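Lactoylglutathione lyase (Pseudomonas aeruginosa, PDB 4MTR) is a zinc-containing member of the glyoxalase/bleomycin resistance protein/dioxygenase superfamily that forms a dimer with metal sites between its subunits. Local coordinates at residues H74-V79 / K120-Q125; F39-V44 / E56-W61; L92-T97 / E114-Y119. All blocks are in the same frame, centred on the assembly; numbering follows the deposited sequence.

Contacts 1 and 2 lie in the chain's two four-stranded mixed sheets; contact 3 joins loops at the margin of the sheet that holds contact 1. Contacts 1 and 2 sit on opposite sides of the chain's centre, about 21 Å apart between centres, and each is a partly buried strand pair carrying zinc ligands: parallel in contact 1, an antiparallel hairpin in contact 2. The two zinc sites are completed across the dimer, Glu56 of one subunit joining His74 and Glu122 of the other. Contact 3 is a surface contact nested inside the loop that contact 1 closes. It trades regular backbone pairing and metal for one ion pair, a water bridge and a tight turn, and touches contact 1 through Glu114 and Lys120.

Contact 1: H74-V79 / K120-Q125; sequences HLAIEV and KVELIQ. With ZN (zinc ion), chain F.
His74 and Glu122, on neighbouring parallel strands of a glyoxalase-type mixed sheet, bind the same zinc ion. His74 NE2 lies 2.1 Å from the zinc and Glu122 OE1 2.3 Å, while a water adds a third ligand and donates a weak bond to Glu122 OE2. His5 and Glu56 of the second subunit complete the site, so the metal sits between the two chains. The ring and carboxylate planes stand 68° apart, and the close approach of His74 NE2 to Glu122 OE1, 3.0 Å, comes from their shared metal and is not a hydrogen bond. An extended Glu122 chain, with CG anti to the backbone N (chi1 -170°), carries its carboxylate over Ala76, whose CB meets Glu122 OE1 at 3.5 Å. Phe112 of strand 110-114 packs edge-to-face with the His74 ring and also touches Glu122. Behind the ligands run five backbone hydrogen bonds, two of them from Ile77 N to Glu122 O and from Ile124 N to Ile77 O; the five together set the register that places Ala76 beside Glu122. On the face away from the zinc, Ile77 packs on Val121 and Val79 on Leu123, and helix 82-91 covers Val79 and Leu123. On its other edge, strand 74-79 pairs antiparallel with a strand of the second subunit. On the zinc-bearing face, Ile124 CD1 reaches Ala76 CB at 3.9 Å.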
loop_
_atom_site.group_PDB
_atom_site.type_symbol
_atom_site.label_atom_id
_atom_site.label_comp_id
_atom_site.label_asym_id
_atom_site.label_seq_id
_atom_site.Cartn_x
_atom_site.Cartn_y
_atom_site.Cartn_z
ATOM N N HIS A 74 -3.178 5.015 -3.607
ATOM C CA HIS A 74 -4.310 4.696 -2.740
ATOM C C HIS A 74 -4.212 3.245 -2.272
ATOM O O HIS A 74 -3.309 2.508 -2.700
ATOM C CB HIS A 74 -5.630 4.894 -3.547
ATOM C CG HIS A 74 -5.715 4.115 -4.832
ATOM N ND1 HIS A 74 -5.506 4.723 -6.059
ATOM C CD2 HIS A 74 -6.029 2.815 -5.043
ATOM C CE1 HIS A 74 -5.645 3.774 -6.967
ATOM N NE2 HIS A 74 -5.975 2.611 -6.410
ATOM N N LEU A 75 -5.147 2.855 -1.388
ATOM C CA LEU A 75 -5.304 1.495 -0.898
ATOM C C LEU A 75 -6.668 1.070 -1.406
ATOM O O LEU A 75 -7.639 1.791 -1.191
ATOM C CB LEU A 75 -5.254 1.422 0.659
ATOM C CG LEU A 75 -5.349 -0.001 1.231
ATOM C CD1 LEU A 75 -4.063 -0.807 0.942
ATOM C CD2 LEU A 75 -5.599 0.041 2.752
ATOM N N ALA A 76 -6.758 -0.085 -2.098
ATOM C CA ALA A 76 -8.053 -0.568 -2.611
ATOM C C ALA A 76 -8.578 -1.660 -1.722
ATOM O O ALA A 76 -7.844 -2.583 -1.346
ATOM C CB ALA A 76 -7.909 -1.080 -4.025
ATOM N N ILE A 77 -9.865 -1.552 -1.368
ATOM C CA ILE A 77 -10.531 -2.531 -0.495
ATOM C C ILE A 77 -11.786 -3.027 -1.172
ATOM O O ILE A 77 -12.548 -2.214 -1.689
ATOM C CB ILE A 77 -10.840 -1.924 0.895
ATOM C CG1 ILE A 77 -9.498 -1.582 1.624
ATOM C CG2 ILE A 77 -11.687 -2.961 1.753
ATOM C CD1 ILE A 77 -9.619 -0.818 2.855
ATOM N N GLU A 78 -11.999 -4.351 -1.162
ATOM C CA GLU A 78 -13.220 -4.978 -1.694
ATOM C C GLU A 78 -14.328 -4.850 -0.639
ATOM O O GLU A 78 -14.118 -5.228 0.512
ATOM C CB GLU A 78 -12.957 -6.449 -2.026
ATOM C CG GLU A 78 -14.087 -7.137 -2.784
ATOM C CD GLU A 78 -13.696 -8.509 -3.303
ATOM O OE1 GLU A 78 -13.611 -9.450 -2.484
ATOM O OE2 GLU A 78 -13.428 -8.634 -4.521
ATOM N N VAL A 79 -15.513 -4.333 -1.030
ATOM C CA VAL A 79 -16.663 -4.129 -0.116
ATOM C C VAL A 79 -17.948 -4.781 -0.692
ATOM O O VAL A 79 -18.050 -4.898 -1.906
ATOM C CB VAL A 79 -16.903 -2.620 0.212
ATOM C CG1 VAL A 79 -15.721 -2.001 0.934
ATOM C CG2 VAL A 79 -17.244 -1.806 -1.031
ATOM N N LYS A 120 -6.007 8.204 0.368
ATOM C CA LYS A 120 -7.177 7.763 -0.372
ATOM C C LYS A 120 -7.441 6.253 -0.274
ATOM O O LYS A 120 -6.535 5.419 -0.405
ATOM C CB LYS A 120 -7.057 8.186 -1.844
ATOM C CG LYS A 120 -7.004 9.701 -2.040
ATOM C CD LYS A 120 -6.732 10.064 -3.497
ATOM C CE LYS A 120 -6.812 11.552 -3.732
ATOM N NZ LYS A 120 -8.197 12.073 -3.549
ATOM N N VAL A 121 -8.706 5.918 -0.128
ATOM C CA VAL A 121 -9.117 4.544 -0.078
ATOM C C VAL A 121 -10.076 4.322 -1.241
ATOM O O VAL A 121 -11.084 5.012 -1.340
ATOM C CB VAL A 121 -9.719 4.164 1.301
ATOM C CG1 VAL A 121 -10.266 2.735 1.294
ATOM C CG2 VAL A 121 -8.712 4.356 2.435
ATOM N N GLU A 122 -9.759 3.356 -2.105
ATOM C CA GLU A 122 -10.580 2.983 -3.241
ATOM C C GLU A 122 -11.529 1.842 -2.864
ATOM O O GLU A 122 -11.076 0.750 -2.551
ATOM C CB GLU A 122 -9.662 2.564 -4.401
ATOM C CG GLU A 122 -10.377 2.364 -5.739
ATOM C CD GLU A 122 -9.553 1.815 -6.892
ATOM O OE1 GLU A 122 -8.568 1.079 -6.657
ATOM O OE2 GLU A 122 -9.928 2.095 -8.051
ATOM N N LEU A 123 -12.850 2.084 -2.914
ATOM C CA LEU A 123 -13.855 1.062 -2.617
ATOM C C LEU A 123 -14.288 0.365 -3.879
ATOM O O LEU A 123 -14.835 0.999 -4.787
ATOM C CB LEU A 123 -15.091 1.651 -1.900
ATOM C CG LEU A 123 -14.836 2.446 -0.627
ATOM C CD1 LEU A 123 -16.110 3.158 -0.207
ATOM C CD2 LEU A 123 -14.260 1.564 0.519
ATOM N N ILE A 124 -14.038 -0.932 -3.950
ATOM C CA ILE A 124 -14.366 -1.700 -5.146
ATOM C C ILE A 124 -15.434 -2.706 -4.759
ATOM O O ILE A 124 -15.164 -3.641 -4.024
ATOM C CB ILE A 124 -13.080 -2.329 -5.771
ATOM C CG1 ILE A 124 -12.110 -1.213 -6.272
ATOM C CG2 ILE A 124 -13.406 -3.382 -6.879
ATOM C CD1 ILE A 124 -10.726 -1.677 -6.674
ATOM N N GLN A 125 -16.664 -2.497 -5.249
ATOM C CA GLN A 125 -17.770 -3.386 -4.910
ATOM C C GLN A 125 -17.471 -4.811 -5.344
ATOM O O GLN A 125 -17.021 -5.023 -6.468
ATOM C CB GLN A 125 -19.073 -2.880 -5.542
ATOM C CG GLN A 125 -20.309 -3.549 -4.969
ATOM C CD GLN A 125 -21.512 -2.701 -5.234
ATOM O OE1 GLN A 125 -21.791 -1.748 -4.507
ATOM N NE2 GLN A 125 -22.225 -3.010 -6.306
HETATM ZN ZN ZN F . -6.475 0.879 -7.511
HETATM O O HOH W 1 -7.284 1.250 -9.400
#

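Contact 2: F39-V44 / E56-W61; sequences FTLAFV and ELTHNW. With ZN (zinc ion), chain E.
Glu56 lies against the Phe43 ring in a beta hairpin, the antiparallel pair of strands 39-45 and 54-60 in a glyoxalase-superfamily sheet. Glu56 CB begins the contact 3.7 Å from Phe43 CE2. The chain then runs fully extended, with CG anti to the backbone N (chi1 -180°), and this lays Glu56 CG over one face of the ring as a CH-pi contact, 3.9 Å from the centroid of the Phe43 ring. Next, CD comes close to Phe43 CZ, the carboxylate turned only 19° from the ring plane. At the tip the two oxygens part in role: Glu56 OE1 binds zinc at 2.2 Å, whereas Glu56 OE2 takes a weak bond from the zinc-bound water and touches Leu41 CD1 at 3.4 Å. Both the phenyl ring and the leucine methyl press on the metal-bound carboxylate. His5 of the same chain and His74 and Glu122 of the second subunit are the other protein ligands. Beneath, Thr40 with His59 and Ala42 with Leu57 form the hydrogen-bonded pairs, while the opposite face, with Ala42 and Leu57, packs on helix 13-22. Beyond the strand end, Trp61 has Phe39 N over one face of its indole. Thr40 OG1, also hydrogen-bonded to Asp33, meets the indole edge in its plane, accepting from Trp61 NE1 at 2.8 Å and 163°.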
loop_
_atom_site.group_PDB
_atom_site.type_symbol
_atom_site.label_atom_id
_atom_site.label_comp_id
_atom_site.label_asym_id
_atom_site.label_seq_id
_atom_site.Cartn_x
_atom_site.Cartn_y
_atom_site.Cartn_z
ATOM N N PHE A 39 7.997 5.885 18.770
ATOM C CA PHE A 39 6.955 5.568 17.764
ATOM C C PHE A 39 6.080 4.433 18.246
ATOM O O PHE A 39 6.477 3.641 19.111
ATOM C CB PHE A 39 7.568 5.283 16.358
ATOM C CG PHE A 39 8.249 3.940 16.197
ATOM C CD1 PHE A 39 7.565 2.855 15.670
ATOM C CD2 PHE A 39 9.574 3.759 16.585
ATOM C CE1 PHE A 39 8.208 1.608 15.515
ATOM C CE2 PHE A 39 10.209 2.529 16.411
ATOM C CZ PHE A 39 9.522 1.457 15.909
ATOM N N THR A 40 4.910 4.325 17.650
ATOM C CA THR A 40 3.947 3.272 17.910
ATOM C C THR A 40 3.494 2.764 16.542
ATOM O O THR A 40 3.380 3.541 15.585
ATOM C CB THR A 40 2.716 3.842 18.685
ATOM O OG1 THR A 40 3.158 4.492 19.875
ATOM C CG2 THR A 40 1.648 2.763 19.012
ATOM N N LEU A 41 3.206 1.468 16.483
ATOM C CA LEU A 41 2.718 0.795 15.298
ATOM C C LEU A 41 1.379 0.190 15.638
ATOM O O LEU A 41 1.194 -0.341 16.745
ATOM C CB LEU A 41 3.636 -0.403 14.927
ATOM C CG LEU A 41 5.116 -0.184 14.694
ATOM C CD1 LEU A 41 5.756 -1.475 14.223
ATOM C CD2 LEU A 41 5.358 0.874 13.607
ATOM N N ALA A 42 0.501 0.125 14.643
ATOM C CA ALA A 42 -0.747 -0.601 14.765
ATOM C C ALA A 42 -0.944 -1.298 13.427
ATOM O O ALA A 42 -0.681 -0.703 12.384
ATOM C CB ALA A 42 -1.913 0.355 15.061
ATOM N N PHE A 43 -1.275 -2.575 13.458
ATOM C CA PHE A 43 -1.596 -3.320 12.267
ATOM C C PHE A 43 -3.099 -3.514 12.316
ATOM O O PHE A 43 -3.638 -3.970 13.338
ATOM C CB PHE A 43 -0.874 -4.670 12.206
ATOM C CG PHE A 43 0.623 -4.531 11.965
ATOM C CD1 PHE A 43 1.480 -4.162 12.999
ATOM C CD2 PHE A 43 1.164 -4.763 10.708
ATOM C CE1 PHE A 43 2.866 -4.037 12.783
ATOM C CE2 PHE A 43 2.547 -4.644 10.493
ATOM C CZ PHE A 43 3.384 -4.262 11.526
ATOM N N VAL A 44 -3.773 -3.186 11.206
ATOM C CA VAL A 44 -5.213 -3.350 11.085
ATOM C C VAL A 44 -5.517 -4.158 9.862
ATOM O O VAL A 44 -4.786 -4.095 8.869
ATOM C CB VAL A 44 -6.003 -1.997 11.095
ATOM C CG1 VAL A 44 -5.933 -1.333 12.462
ATOM C CG2 VAL A 44 -5.532 -1.036 9.987
ATOM N N GLU A 56 -0.370 -1.349 7.937
ATOM C CA GLU A 56 0.399 -0.940 9.098
ATOM C C GLU A 56 0.315 0.563 9.253
ATOM O O GLU A 56 0.587 1.322 8.327
ATOM C CB GLU A 56 1.866 -1.365 8.927
ATOM C CG GLU A 56 2.762 -0.984 10.112
ATOM C CD GLU A 56 4.234 -1.331 9.891
ATOM O OE1 GLU A 56 4.599 -1.712 8.756
ATOM O OE2 GLU A 56 5.014 -1.274 10.868
ATOM N N LEU A 57 0.005 1.000 10.431
ATOM C CA LEU A 57 -0.078 2.432 10.715
ATOM C C LEU A 57 1.009 2.801 11.684
ATOM O O LEU A 57 1.118 2.165 12.736
ATOM C CB LEU A 57 -1.426 2.717 11.367
ATOM C CG LEU A 57 -2.641 2.419 10.485
ATOM C CD1 LEU A 57 -3.903 2.621 11.261
ATOM C CD2 LEU A 57 -2.649 3.314 9.198
ATOM N N THR A 58 1.778 3.842 11.371
ATOM C CA THR A 58 2.875 4.298 12.244
ATOM C C THR A 58 2.646 5.734 12.703
ATOM O O THR A 58 2.356 6.587 11.893
ATOM C CB THR A 58 4.227 4.241 11.479
ATOM O OG1 THR A 58 4.485 2.892 11.086
ATOM C CG2 THR A 58 5.399 4.754 12.299
ATOM N N HIS A 59 2.857 6.001 13.985
ATOM C CA HIS A 59 2.846 7.351 14.463
ATOM C C HIS A 59 4.169 7.621 15.149
ATOM O O HIS A 59 4.528 6.888 16.075
ATOM C CB HIS A 59 1.675 7.640 15.423
ATOM C CG HIS A 59 1.749 9.062 15.895
ATOM N ND1 HIS A 59 1.788 10.106 14.994
ATOM C CD2 HIS A 59 1.994 9.545 17.134
ATOM C CE1 HIS A 59 1.994 11.193 15.716
ATOM N NE2 HIS A 59 2.116 10.901 17.010
ATOM N N ASN A 60 4.906 8.622 14.679
ATOM C CA ASN A 60 6.171 9.021 15.293
ATOM C C ASN A 60 5.821 10.121 16.310
ATOM O O ASN A 60 5.292 11.162 15.927
ATOM C CB ASN A 60 7.145 9.556 14.250
ATOM C CG ASN A 60 7.559 8.548 13.205
ATOM O OD1 ASN A 60 8.449 7.690 13.427
ATOM N ND2 ASN A 60 6.978 8.683 12.015
ATOM N N TRP A 61 6.099 9.870 17.610
ATOM C CA TRP A 61 5.809 10.771 18.742
ATOM C C TRP A 61 6.316 12.206 18.511
ATOM O O TRP A 61 5.640 13.153 18.884
ATOM C CB TRP A 61 6.353 10.169 20.077
ATOM C CG TRP A 61 5.867 8.768 20.396
ATOM C CD1 TRP A 61 4.949 8.026 19.703
ATOM C CD2 TRP A 61 6.291 7.943 21.502
ATOM N NE1 TRP A 61 4.761 6.802 20.315
ATOM C CE2 TRP A 61 5.583 6.720 21.411
ATOM C CE3 TRP A 61 7.165 8.141 22.588
ATOM C CZ2 TRP A 61 5.761 5.683 22.335
ATOM C CZ3 TRP A 61 7.329 7.117 23.511
ATOM C CH2 TRP A 61 6.621 5.916 23.391
HETATM ZN ZN ZN E . 6.141 -2.948 7.733
HETATM O O HOH W 2 6.955 -3.004 9.468
#

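Contact 3: L92-T97 / E114-Y119; sequences LGYRVT and EDPDGY
Arg95 and Glu114 form a salt bridge, Arg95 NH1 to Glu114 OE1 at 2.7 Å. The oxygen lies over one face of the guanidinium, whose plane is turned 65° from that of the carboxylate, so the approach is not the flat, paired one of a two-bond bridge. Arg95 is exposed and poorly ordered, so the exact geometry of the bridge is uncertain. The backbones are joined as well: Glu114 N donates to Arg95 O at 3.0 Å, and a water accepts from Arg95 N while donating to Glu114 O, bridging the segments beside the direct bond. Glu114 stretches out beyond CG and crosses Thr97 at about a right angle, with CG2 of the poorly ordered Thr97 near Glu114 OE2; the same carboxylate makes a long, weak ion pair with Lys120.

After Glu114 the chain folds into a type I beta turn from Asp115 to Gly118. Asp115 OD1 accepts from Asp117 N at 2.8 Å, making an Asx turn, and from Tyr119 N at 3.0 Å, the two donors reaching it from opposite faces of the carboxylate. Together with the backbone bond from Gly118 N to Asp115 O, these bonds brace the turn; Pro116 CG on it packs on Tyr94 CE1 at 4.2 Å.

Gly93, at positive phi, ends helix 82-91 in a Schellman motif and leads the chain toward edge strand 96-98. Tyr94 and Pro116 both lean on Phe19 of helix 13-22, while Glu114 closes strand 110-114 and the turn passes the chain on to strand 120-125.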
loop_
_atom_site.group_PDB
_atom_site.type_symbol
_atom_site.label_atom_id
_atom_site.label_comp_id
_atom_site.label_asym_id
_atom_site.label_seq_id
_atom_site.Cartn_x
_atom_site.Cartn_y
_atom_site.Cartn_z
ATOM N N LEU A 92 -20.448 9.456 9.278
ATOM C CA LEU A 92 -19.438 9.622 10.336
ATOM C C LEU A 92 -18.607 10.905 10.203
ATOM O O LEU A 92 -17.775 11.178 11.067
ATOM C CB LEU A 92 -18.545 8.376 10.426
ATOM C CG LEU A 92 -19.243 7.085 10.797
ATOM C CD1 LEU A 92 -18.467 5.864 10.267
ATOM C CD2 LEU A 92 -19.472 6.996 12.306
ATOM N N GLY A 93 -18.818 11.670 9.117
ATOM C CA GLY A 93 -18.132 12.938 8.861
ATOM C C GLY A 93 -16.832 12.848 8.076
ATOM O O GLY A 93 -16.051 13.798 8.054
ATOM N N TYR A 94 -16.590 11.700 7.417
ATOM C CA TYR A 94 -15.386 11.492 6.612
ATOM C C TYR A 94 -15.620 11.946 5.188
ATOM O O TYR A 94 -16.746 11.874 4.685
ATOM C CB TYR A 94 -14.930 10.026 6.652
ATOM C CG TYR A 94 -14.527 9.578 8.044
ATOM C CD1 TYR A 94 -13.492 10.209 8.727
ATOM C CD2 TYR A 94 -15.197 8.541 8.684
ATOM C CE1 TYR A 94 -13.144 9.829 10.024
ATOM C CE2 TYR A 94 -14.832 8.124 9.964
ATOM C CZ TYR A 94 -13.806 8.775 10.631
ATOM O OH TYR A 94 -13.420 8.372 11.887
ATOM N N ARG A 95 -14.547 12.415 4.552
ATOM C CA ARG A 95 -14.573 12.931 3.191
ATOM C C ARG A 95 -14.705 11.806 2.190
ATOM O O ARG A 95 -13.985 10.803 2.246
ATOM C CB ARG A 95 -13.326 13.796 2.899
ATOM C CG ARG A 95 -13.643 15.287 2.844
ATOM C CD ARG A 95 -12.438 16.154 2.509
ATOM N NE ARG A 95 -11.550 16.332 3.662
ATOM C CZ ARG A 95 -10.236 16.518 3.580
ATOM N NH1 ARG A 95 -9.634 16.553 2.396
ATOM N NH2 ARG A 95 -9.511 16.667 4.681
ATOM N N VAL A 96 -15.704 11.941 1.328
ATOM C CA VAL A 96 -15.958 11.016 0.241
ATOM C C VAL A 96 -15.602 11.838 -1.004
ATOM O O VAL A 96 -16.353 12.759 -1.349
ATOM C CB VAL A 96 -17.413 10.525 0.246
ATOM C CG1 VAL A 96 -17.734 9.798 -1.050
ATOM C CG2 VAL A 96 -17.691 9.642 1.464
ATOM N N THR A 97 -14.404 11.581 -1.591
ATOM C CA THR A 97 -13.893 12.327 -2.753
ATOM C C THR A 97 -14.683 12.133 -4.011
ATOM O O THR A 97 -14.909 13.112 -4.732
ATOM C CB THR A 97 -12.386 12.210 -2.953
ATOM O OG1 THR A 97 -11.927 10.938 -2.503
ATOM C CG2 THR A 97 -11.629 13.323 -2.258
ATOM N N GLU A 114 -11.410 9.322 1.962
ATOM C CA GLU A 114 -10.156 9.876 2.460
ATOM C C GLU A 114 -10.115 9.595 3.967
ATOM O O GLU A 114 -11.093 9.864 4.697
ATOM C CB GLU A 114 -10.053 11.386 2.230
ATOM C CG GLU A 114 -9.846 11.759 0.780
ATOM C CD GLU A 114 -9.350 13.178 0.607
ATOM O OE1 GLU A 114 -9.438 13.958 1.583
ATOM O OE2 GLU A 114 -8.834 13.499 -0.488
ATOM N N ASP A 115 -8.985 9.060 4.442
ATOM C CA ASP A 115 -8.853 8.820 5.870
ATOM C C ASP A 115 -8.538 10.156 6.573
ATOM O O ASP A 115 -8.356 11.162 5.877
ATOM C CB ASP A 115 -7.805 7.708 6.156
ATOM C CG ASP A 115 -6.355 8.064 6.083
ATOM O OD1 ASP A 115 -6.046 9.247 5.858
ATOM O OD2 ASP A 115 -5.513 7.160 6.307
ATOM N N PRO A 116 -8.393 10.222 7.921
ATOM C CA PRO A 116 -8.096 11.525 8.561
ATOM C C PRO A 116 -6.825 12.235 8.109
ATOM O O PRO A 116 -6.749 13.443 8.262
ATOM C CB PRO A 116 -8.067 11.177 10.059
ATOM C CG PRO A 116 -8.933 9.973 10.179
ATOM C CD PRO A 116 -8.603 9.178 8.948
ATOM N N ASP A 117 -5.814 11.498 7.577
ATOM C CA ASP A 117 -4.576 12.074 7.098
ATOM C C ASP A 117 -4.619 12.451 5.604
ATOM O O ASP A 117 -3.622 12.949 5.086
ATOM C CB ASP A 117 -3.396 11.126 7.358
ATOM C CG ASP A 117 -3.124 10.946 8.823
ATOM O OD1 ASP A 117 -2.234 11.637 9.345
ATOM O OD2 ASP A 117 -3.778 10.088 9.436
ATOM N N GLY A 118 -5.735 12.175 4.937
ATOM C CA GLY A 118 -5.904 12.439 3.511
ATOM C C GLY A 118 -5.475 11.300 2.595
ATOM O O GLY A 118 -5.475 11.462 1.377
ATOM N N TYR A 119 -5.173 10.109 3.150
ATOM C CA TYR A 119 -4.810 8.977 2.298
ATOM C C TYR A 119 -6.077 8.465 1.660
ATOM O O TYR A 119 -7.094 8.305 2.333
ATOM C CB TYR A 119 -4.171 7.848 3.073
ATOM C CG TYR A 119 -2.832 8.216 3.675
ATOM C CD1 TYR A 119 -1.727 8.478 2.864
ATOM C CD2 TYR A 119 -2.656 8.249 5.052
ATOM C CE1 TYR A 119 -0.476 8.750 3.417
ATOM C CE2 TYR A 119 -1.420 8.530 5.611
ATOM C CZ TYR A 119 -0.335 8.793 4.795
ATOM O OH TYR A 119 0.881 9.028 5.370
HETATM O O HOH W 3 -11.903 12.241 5.957
#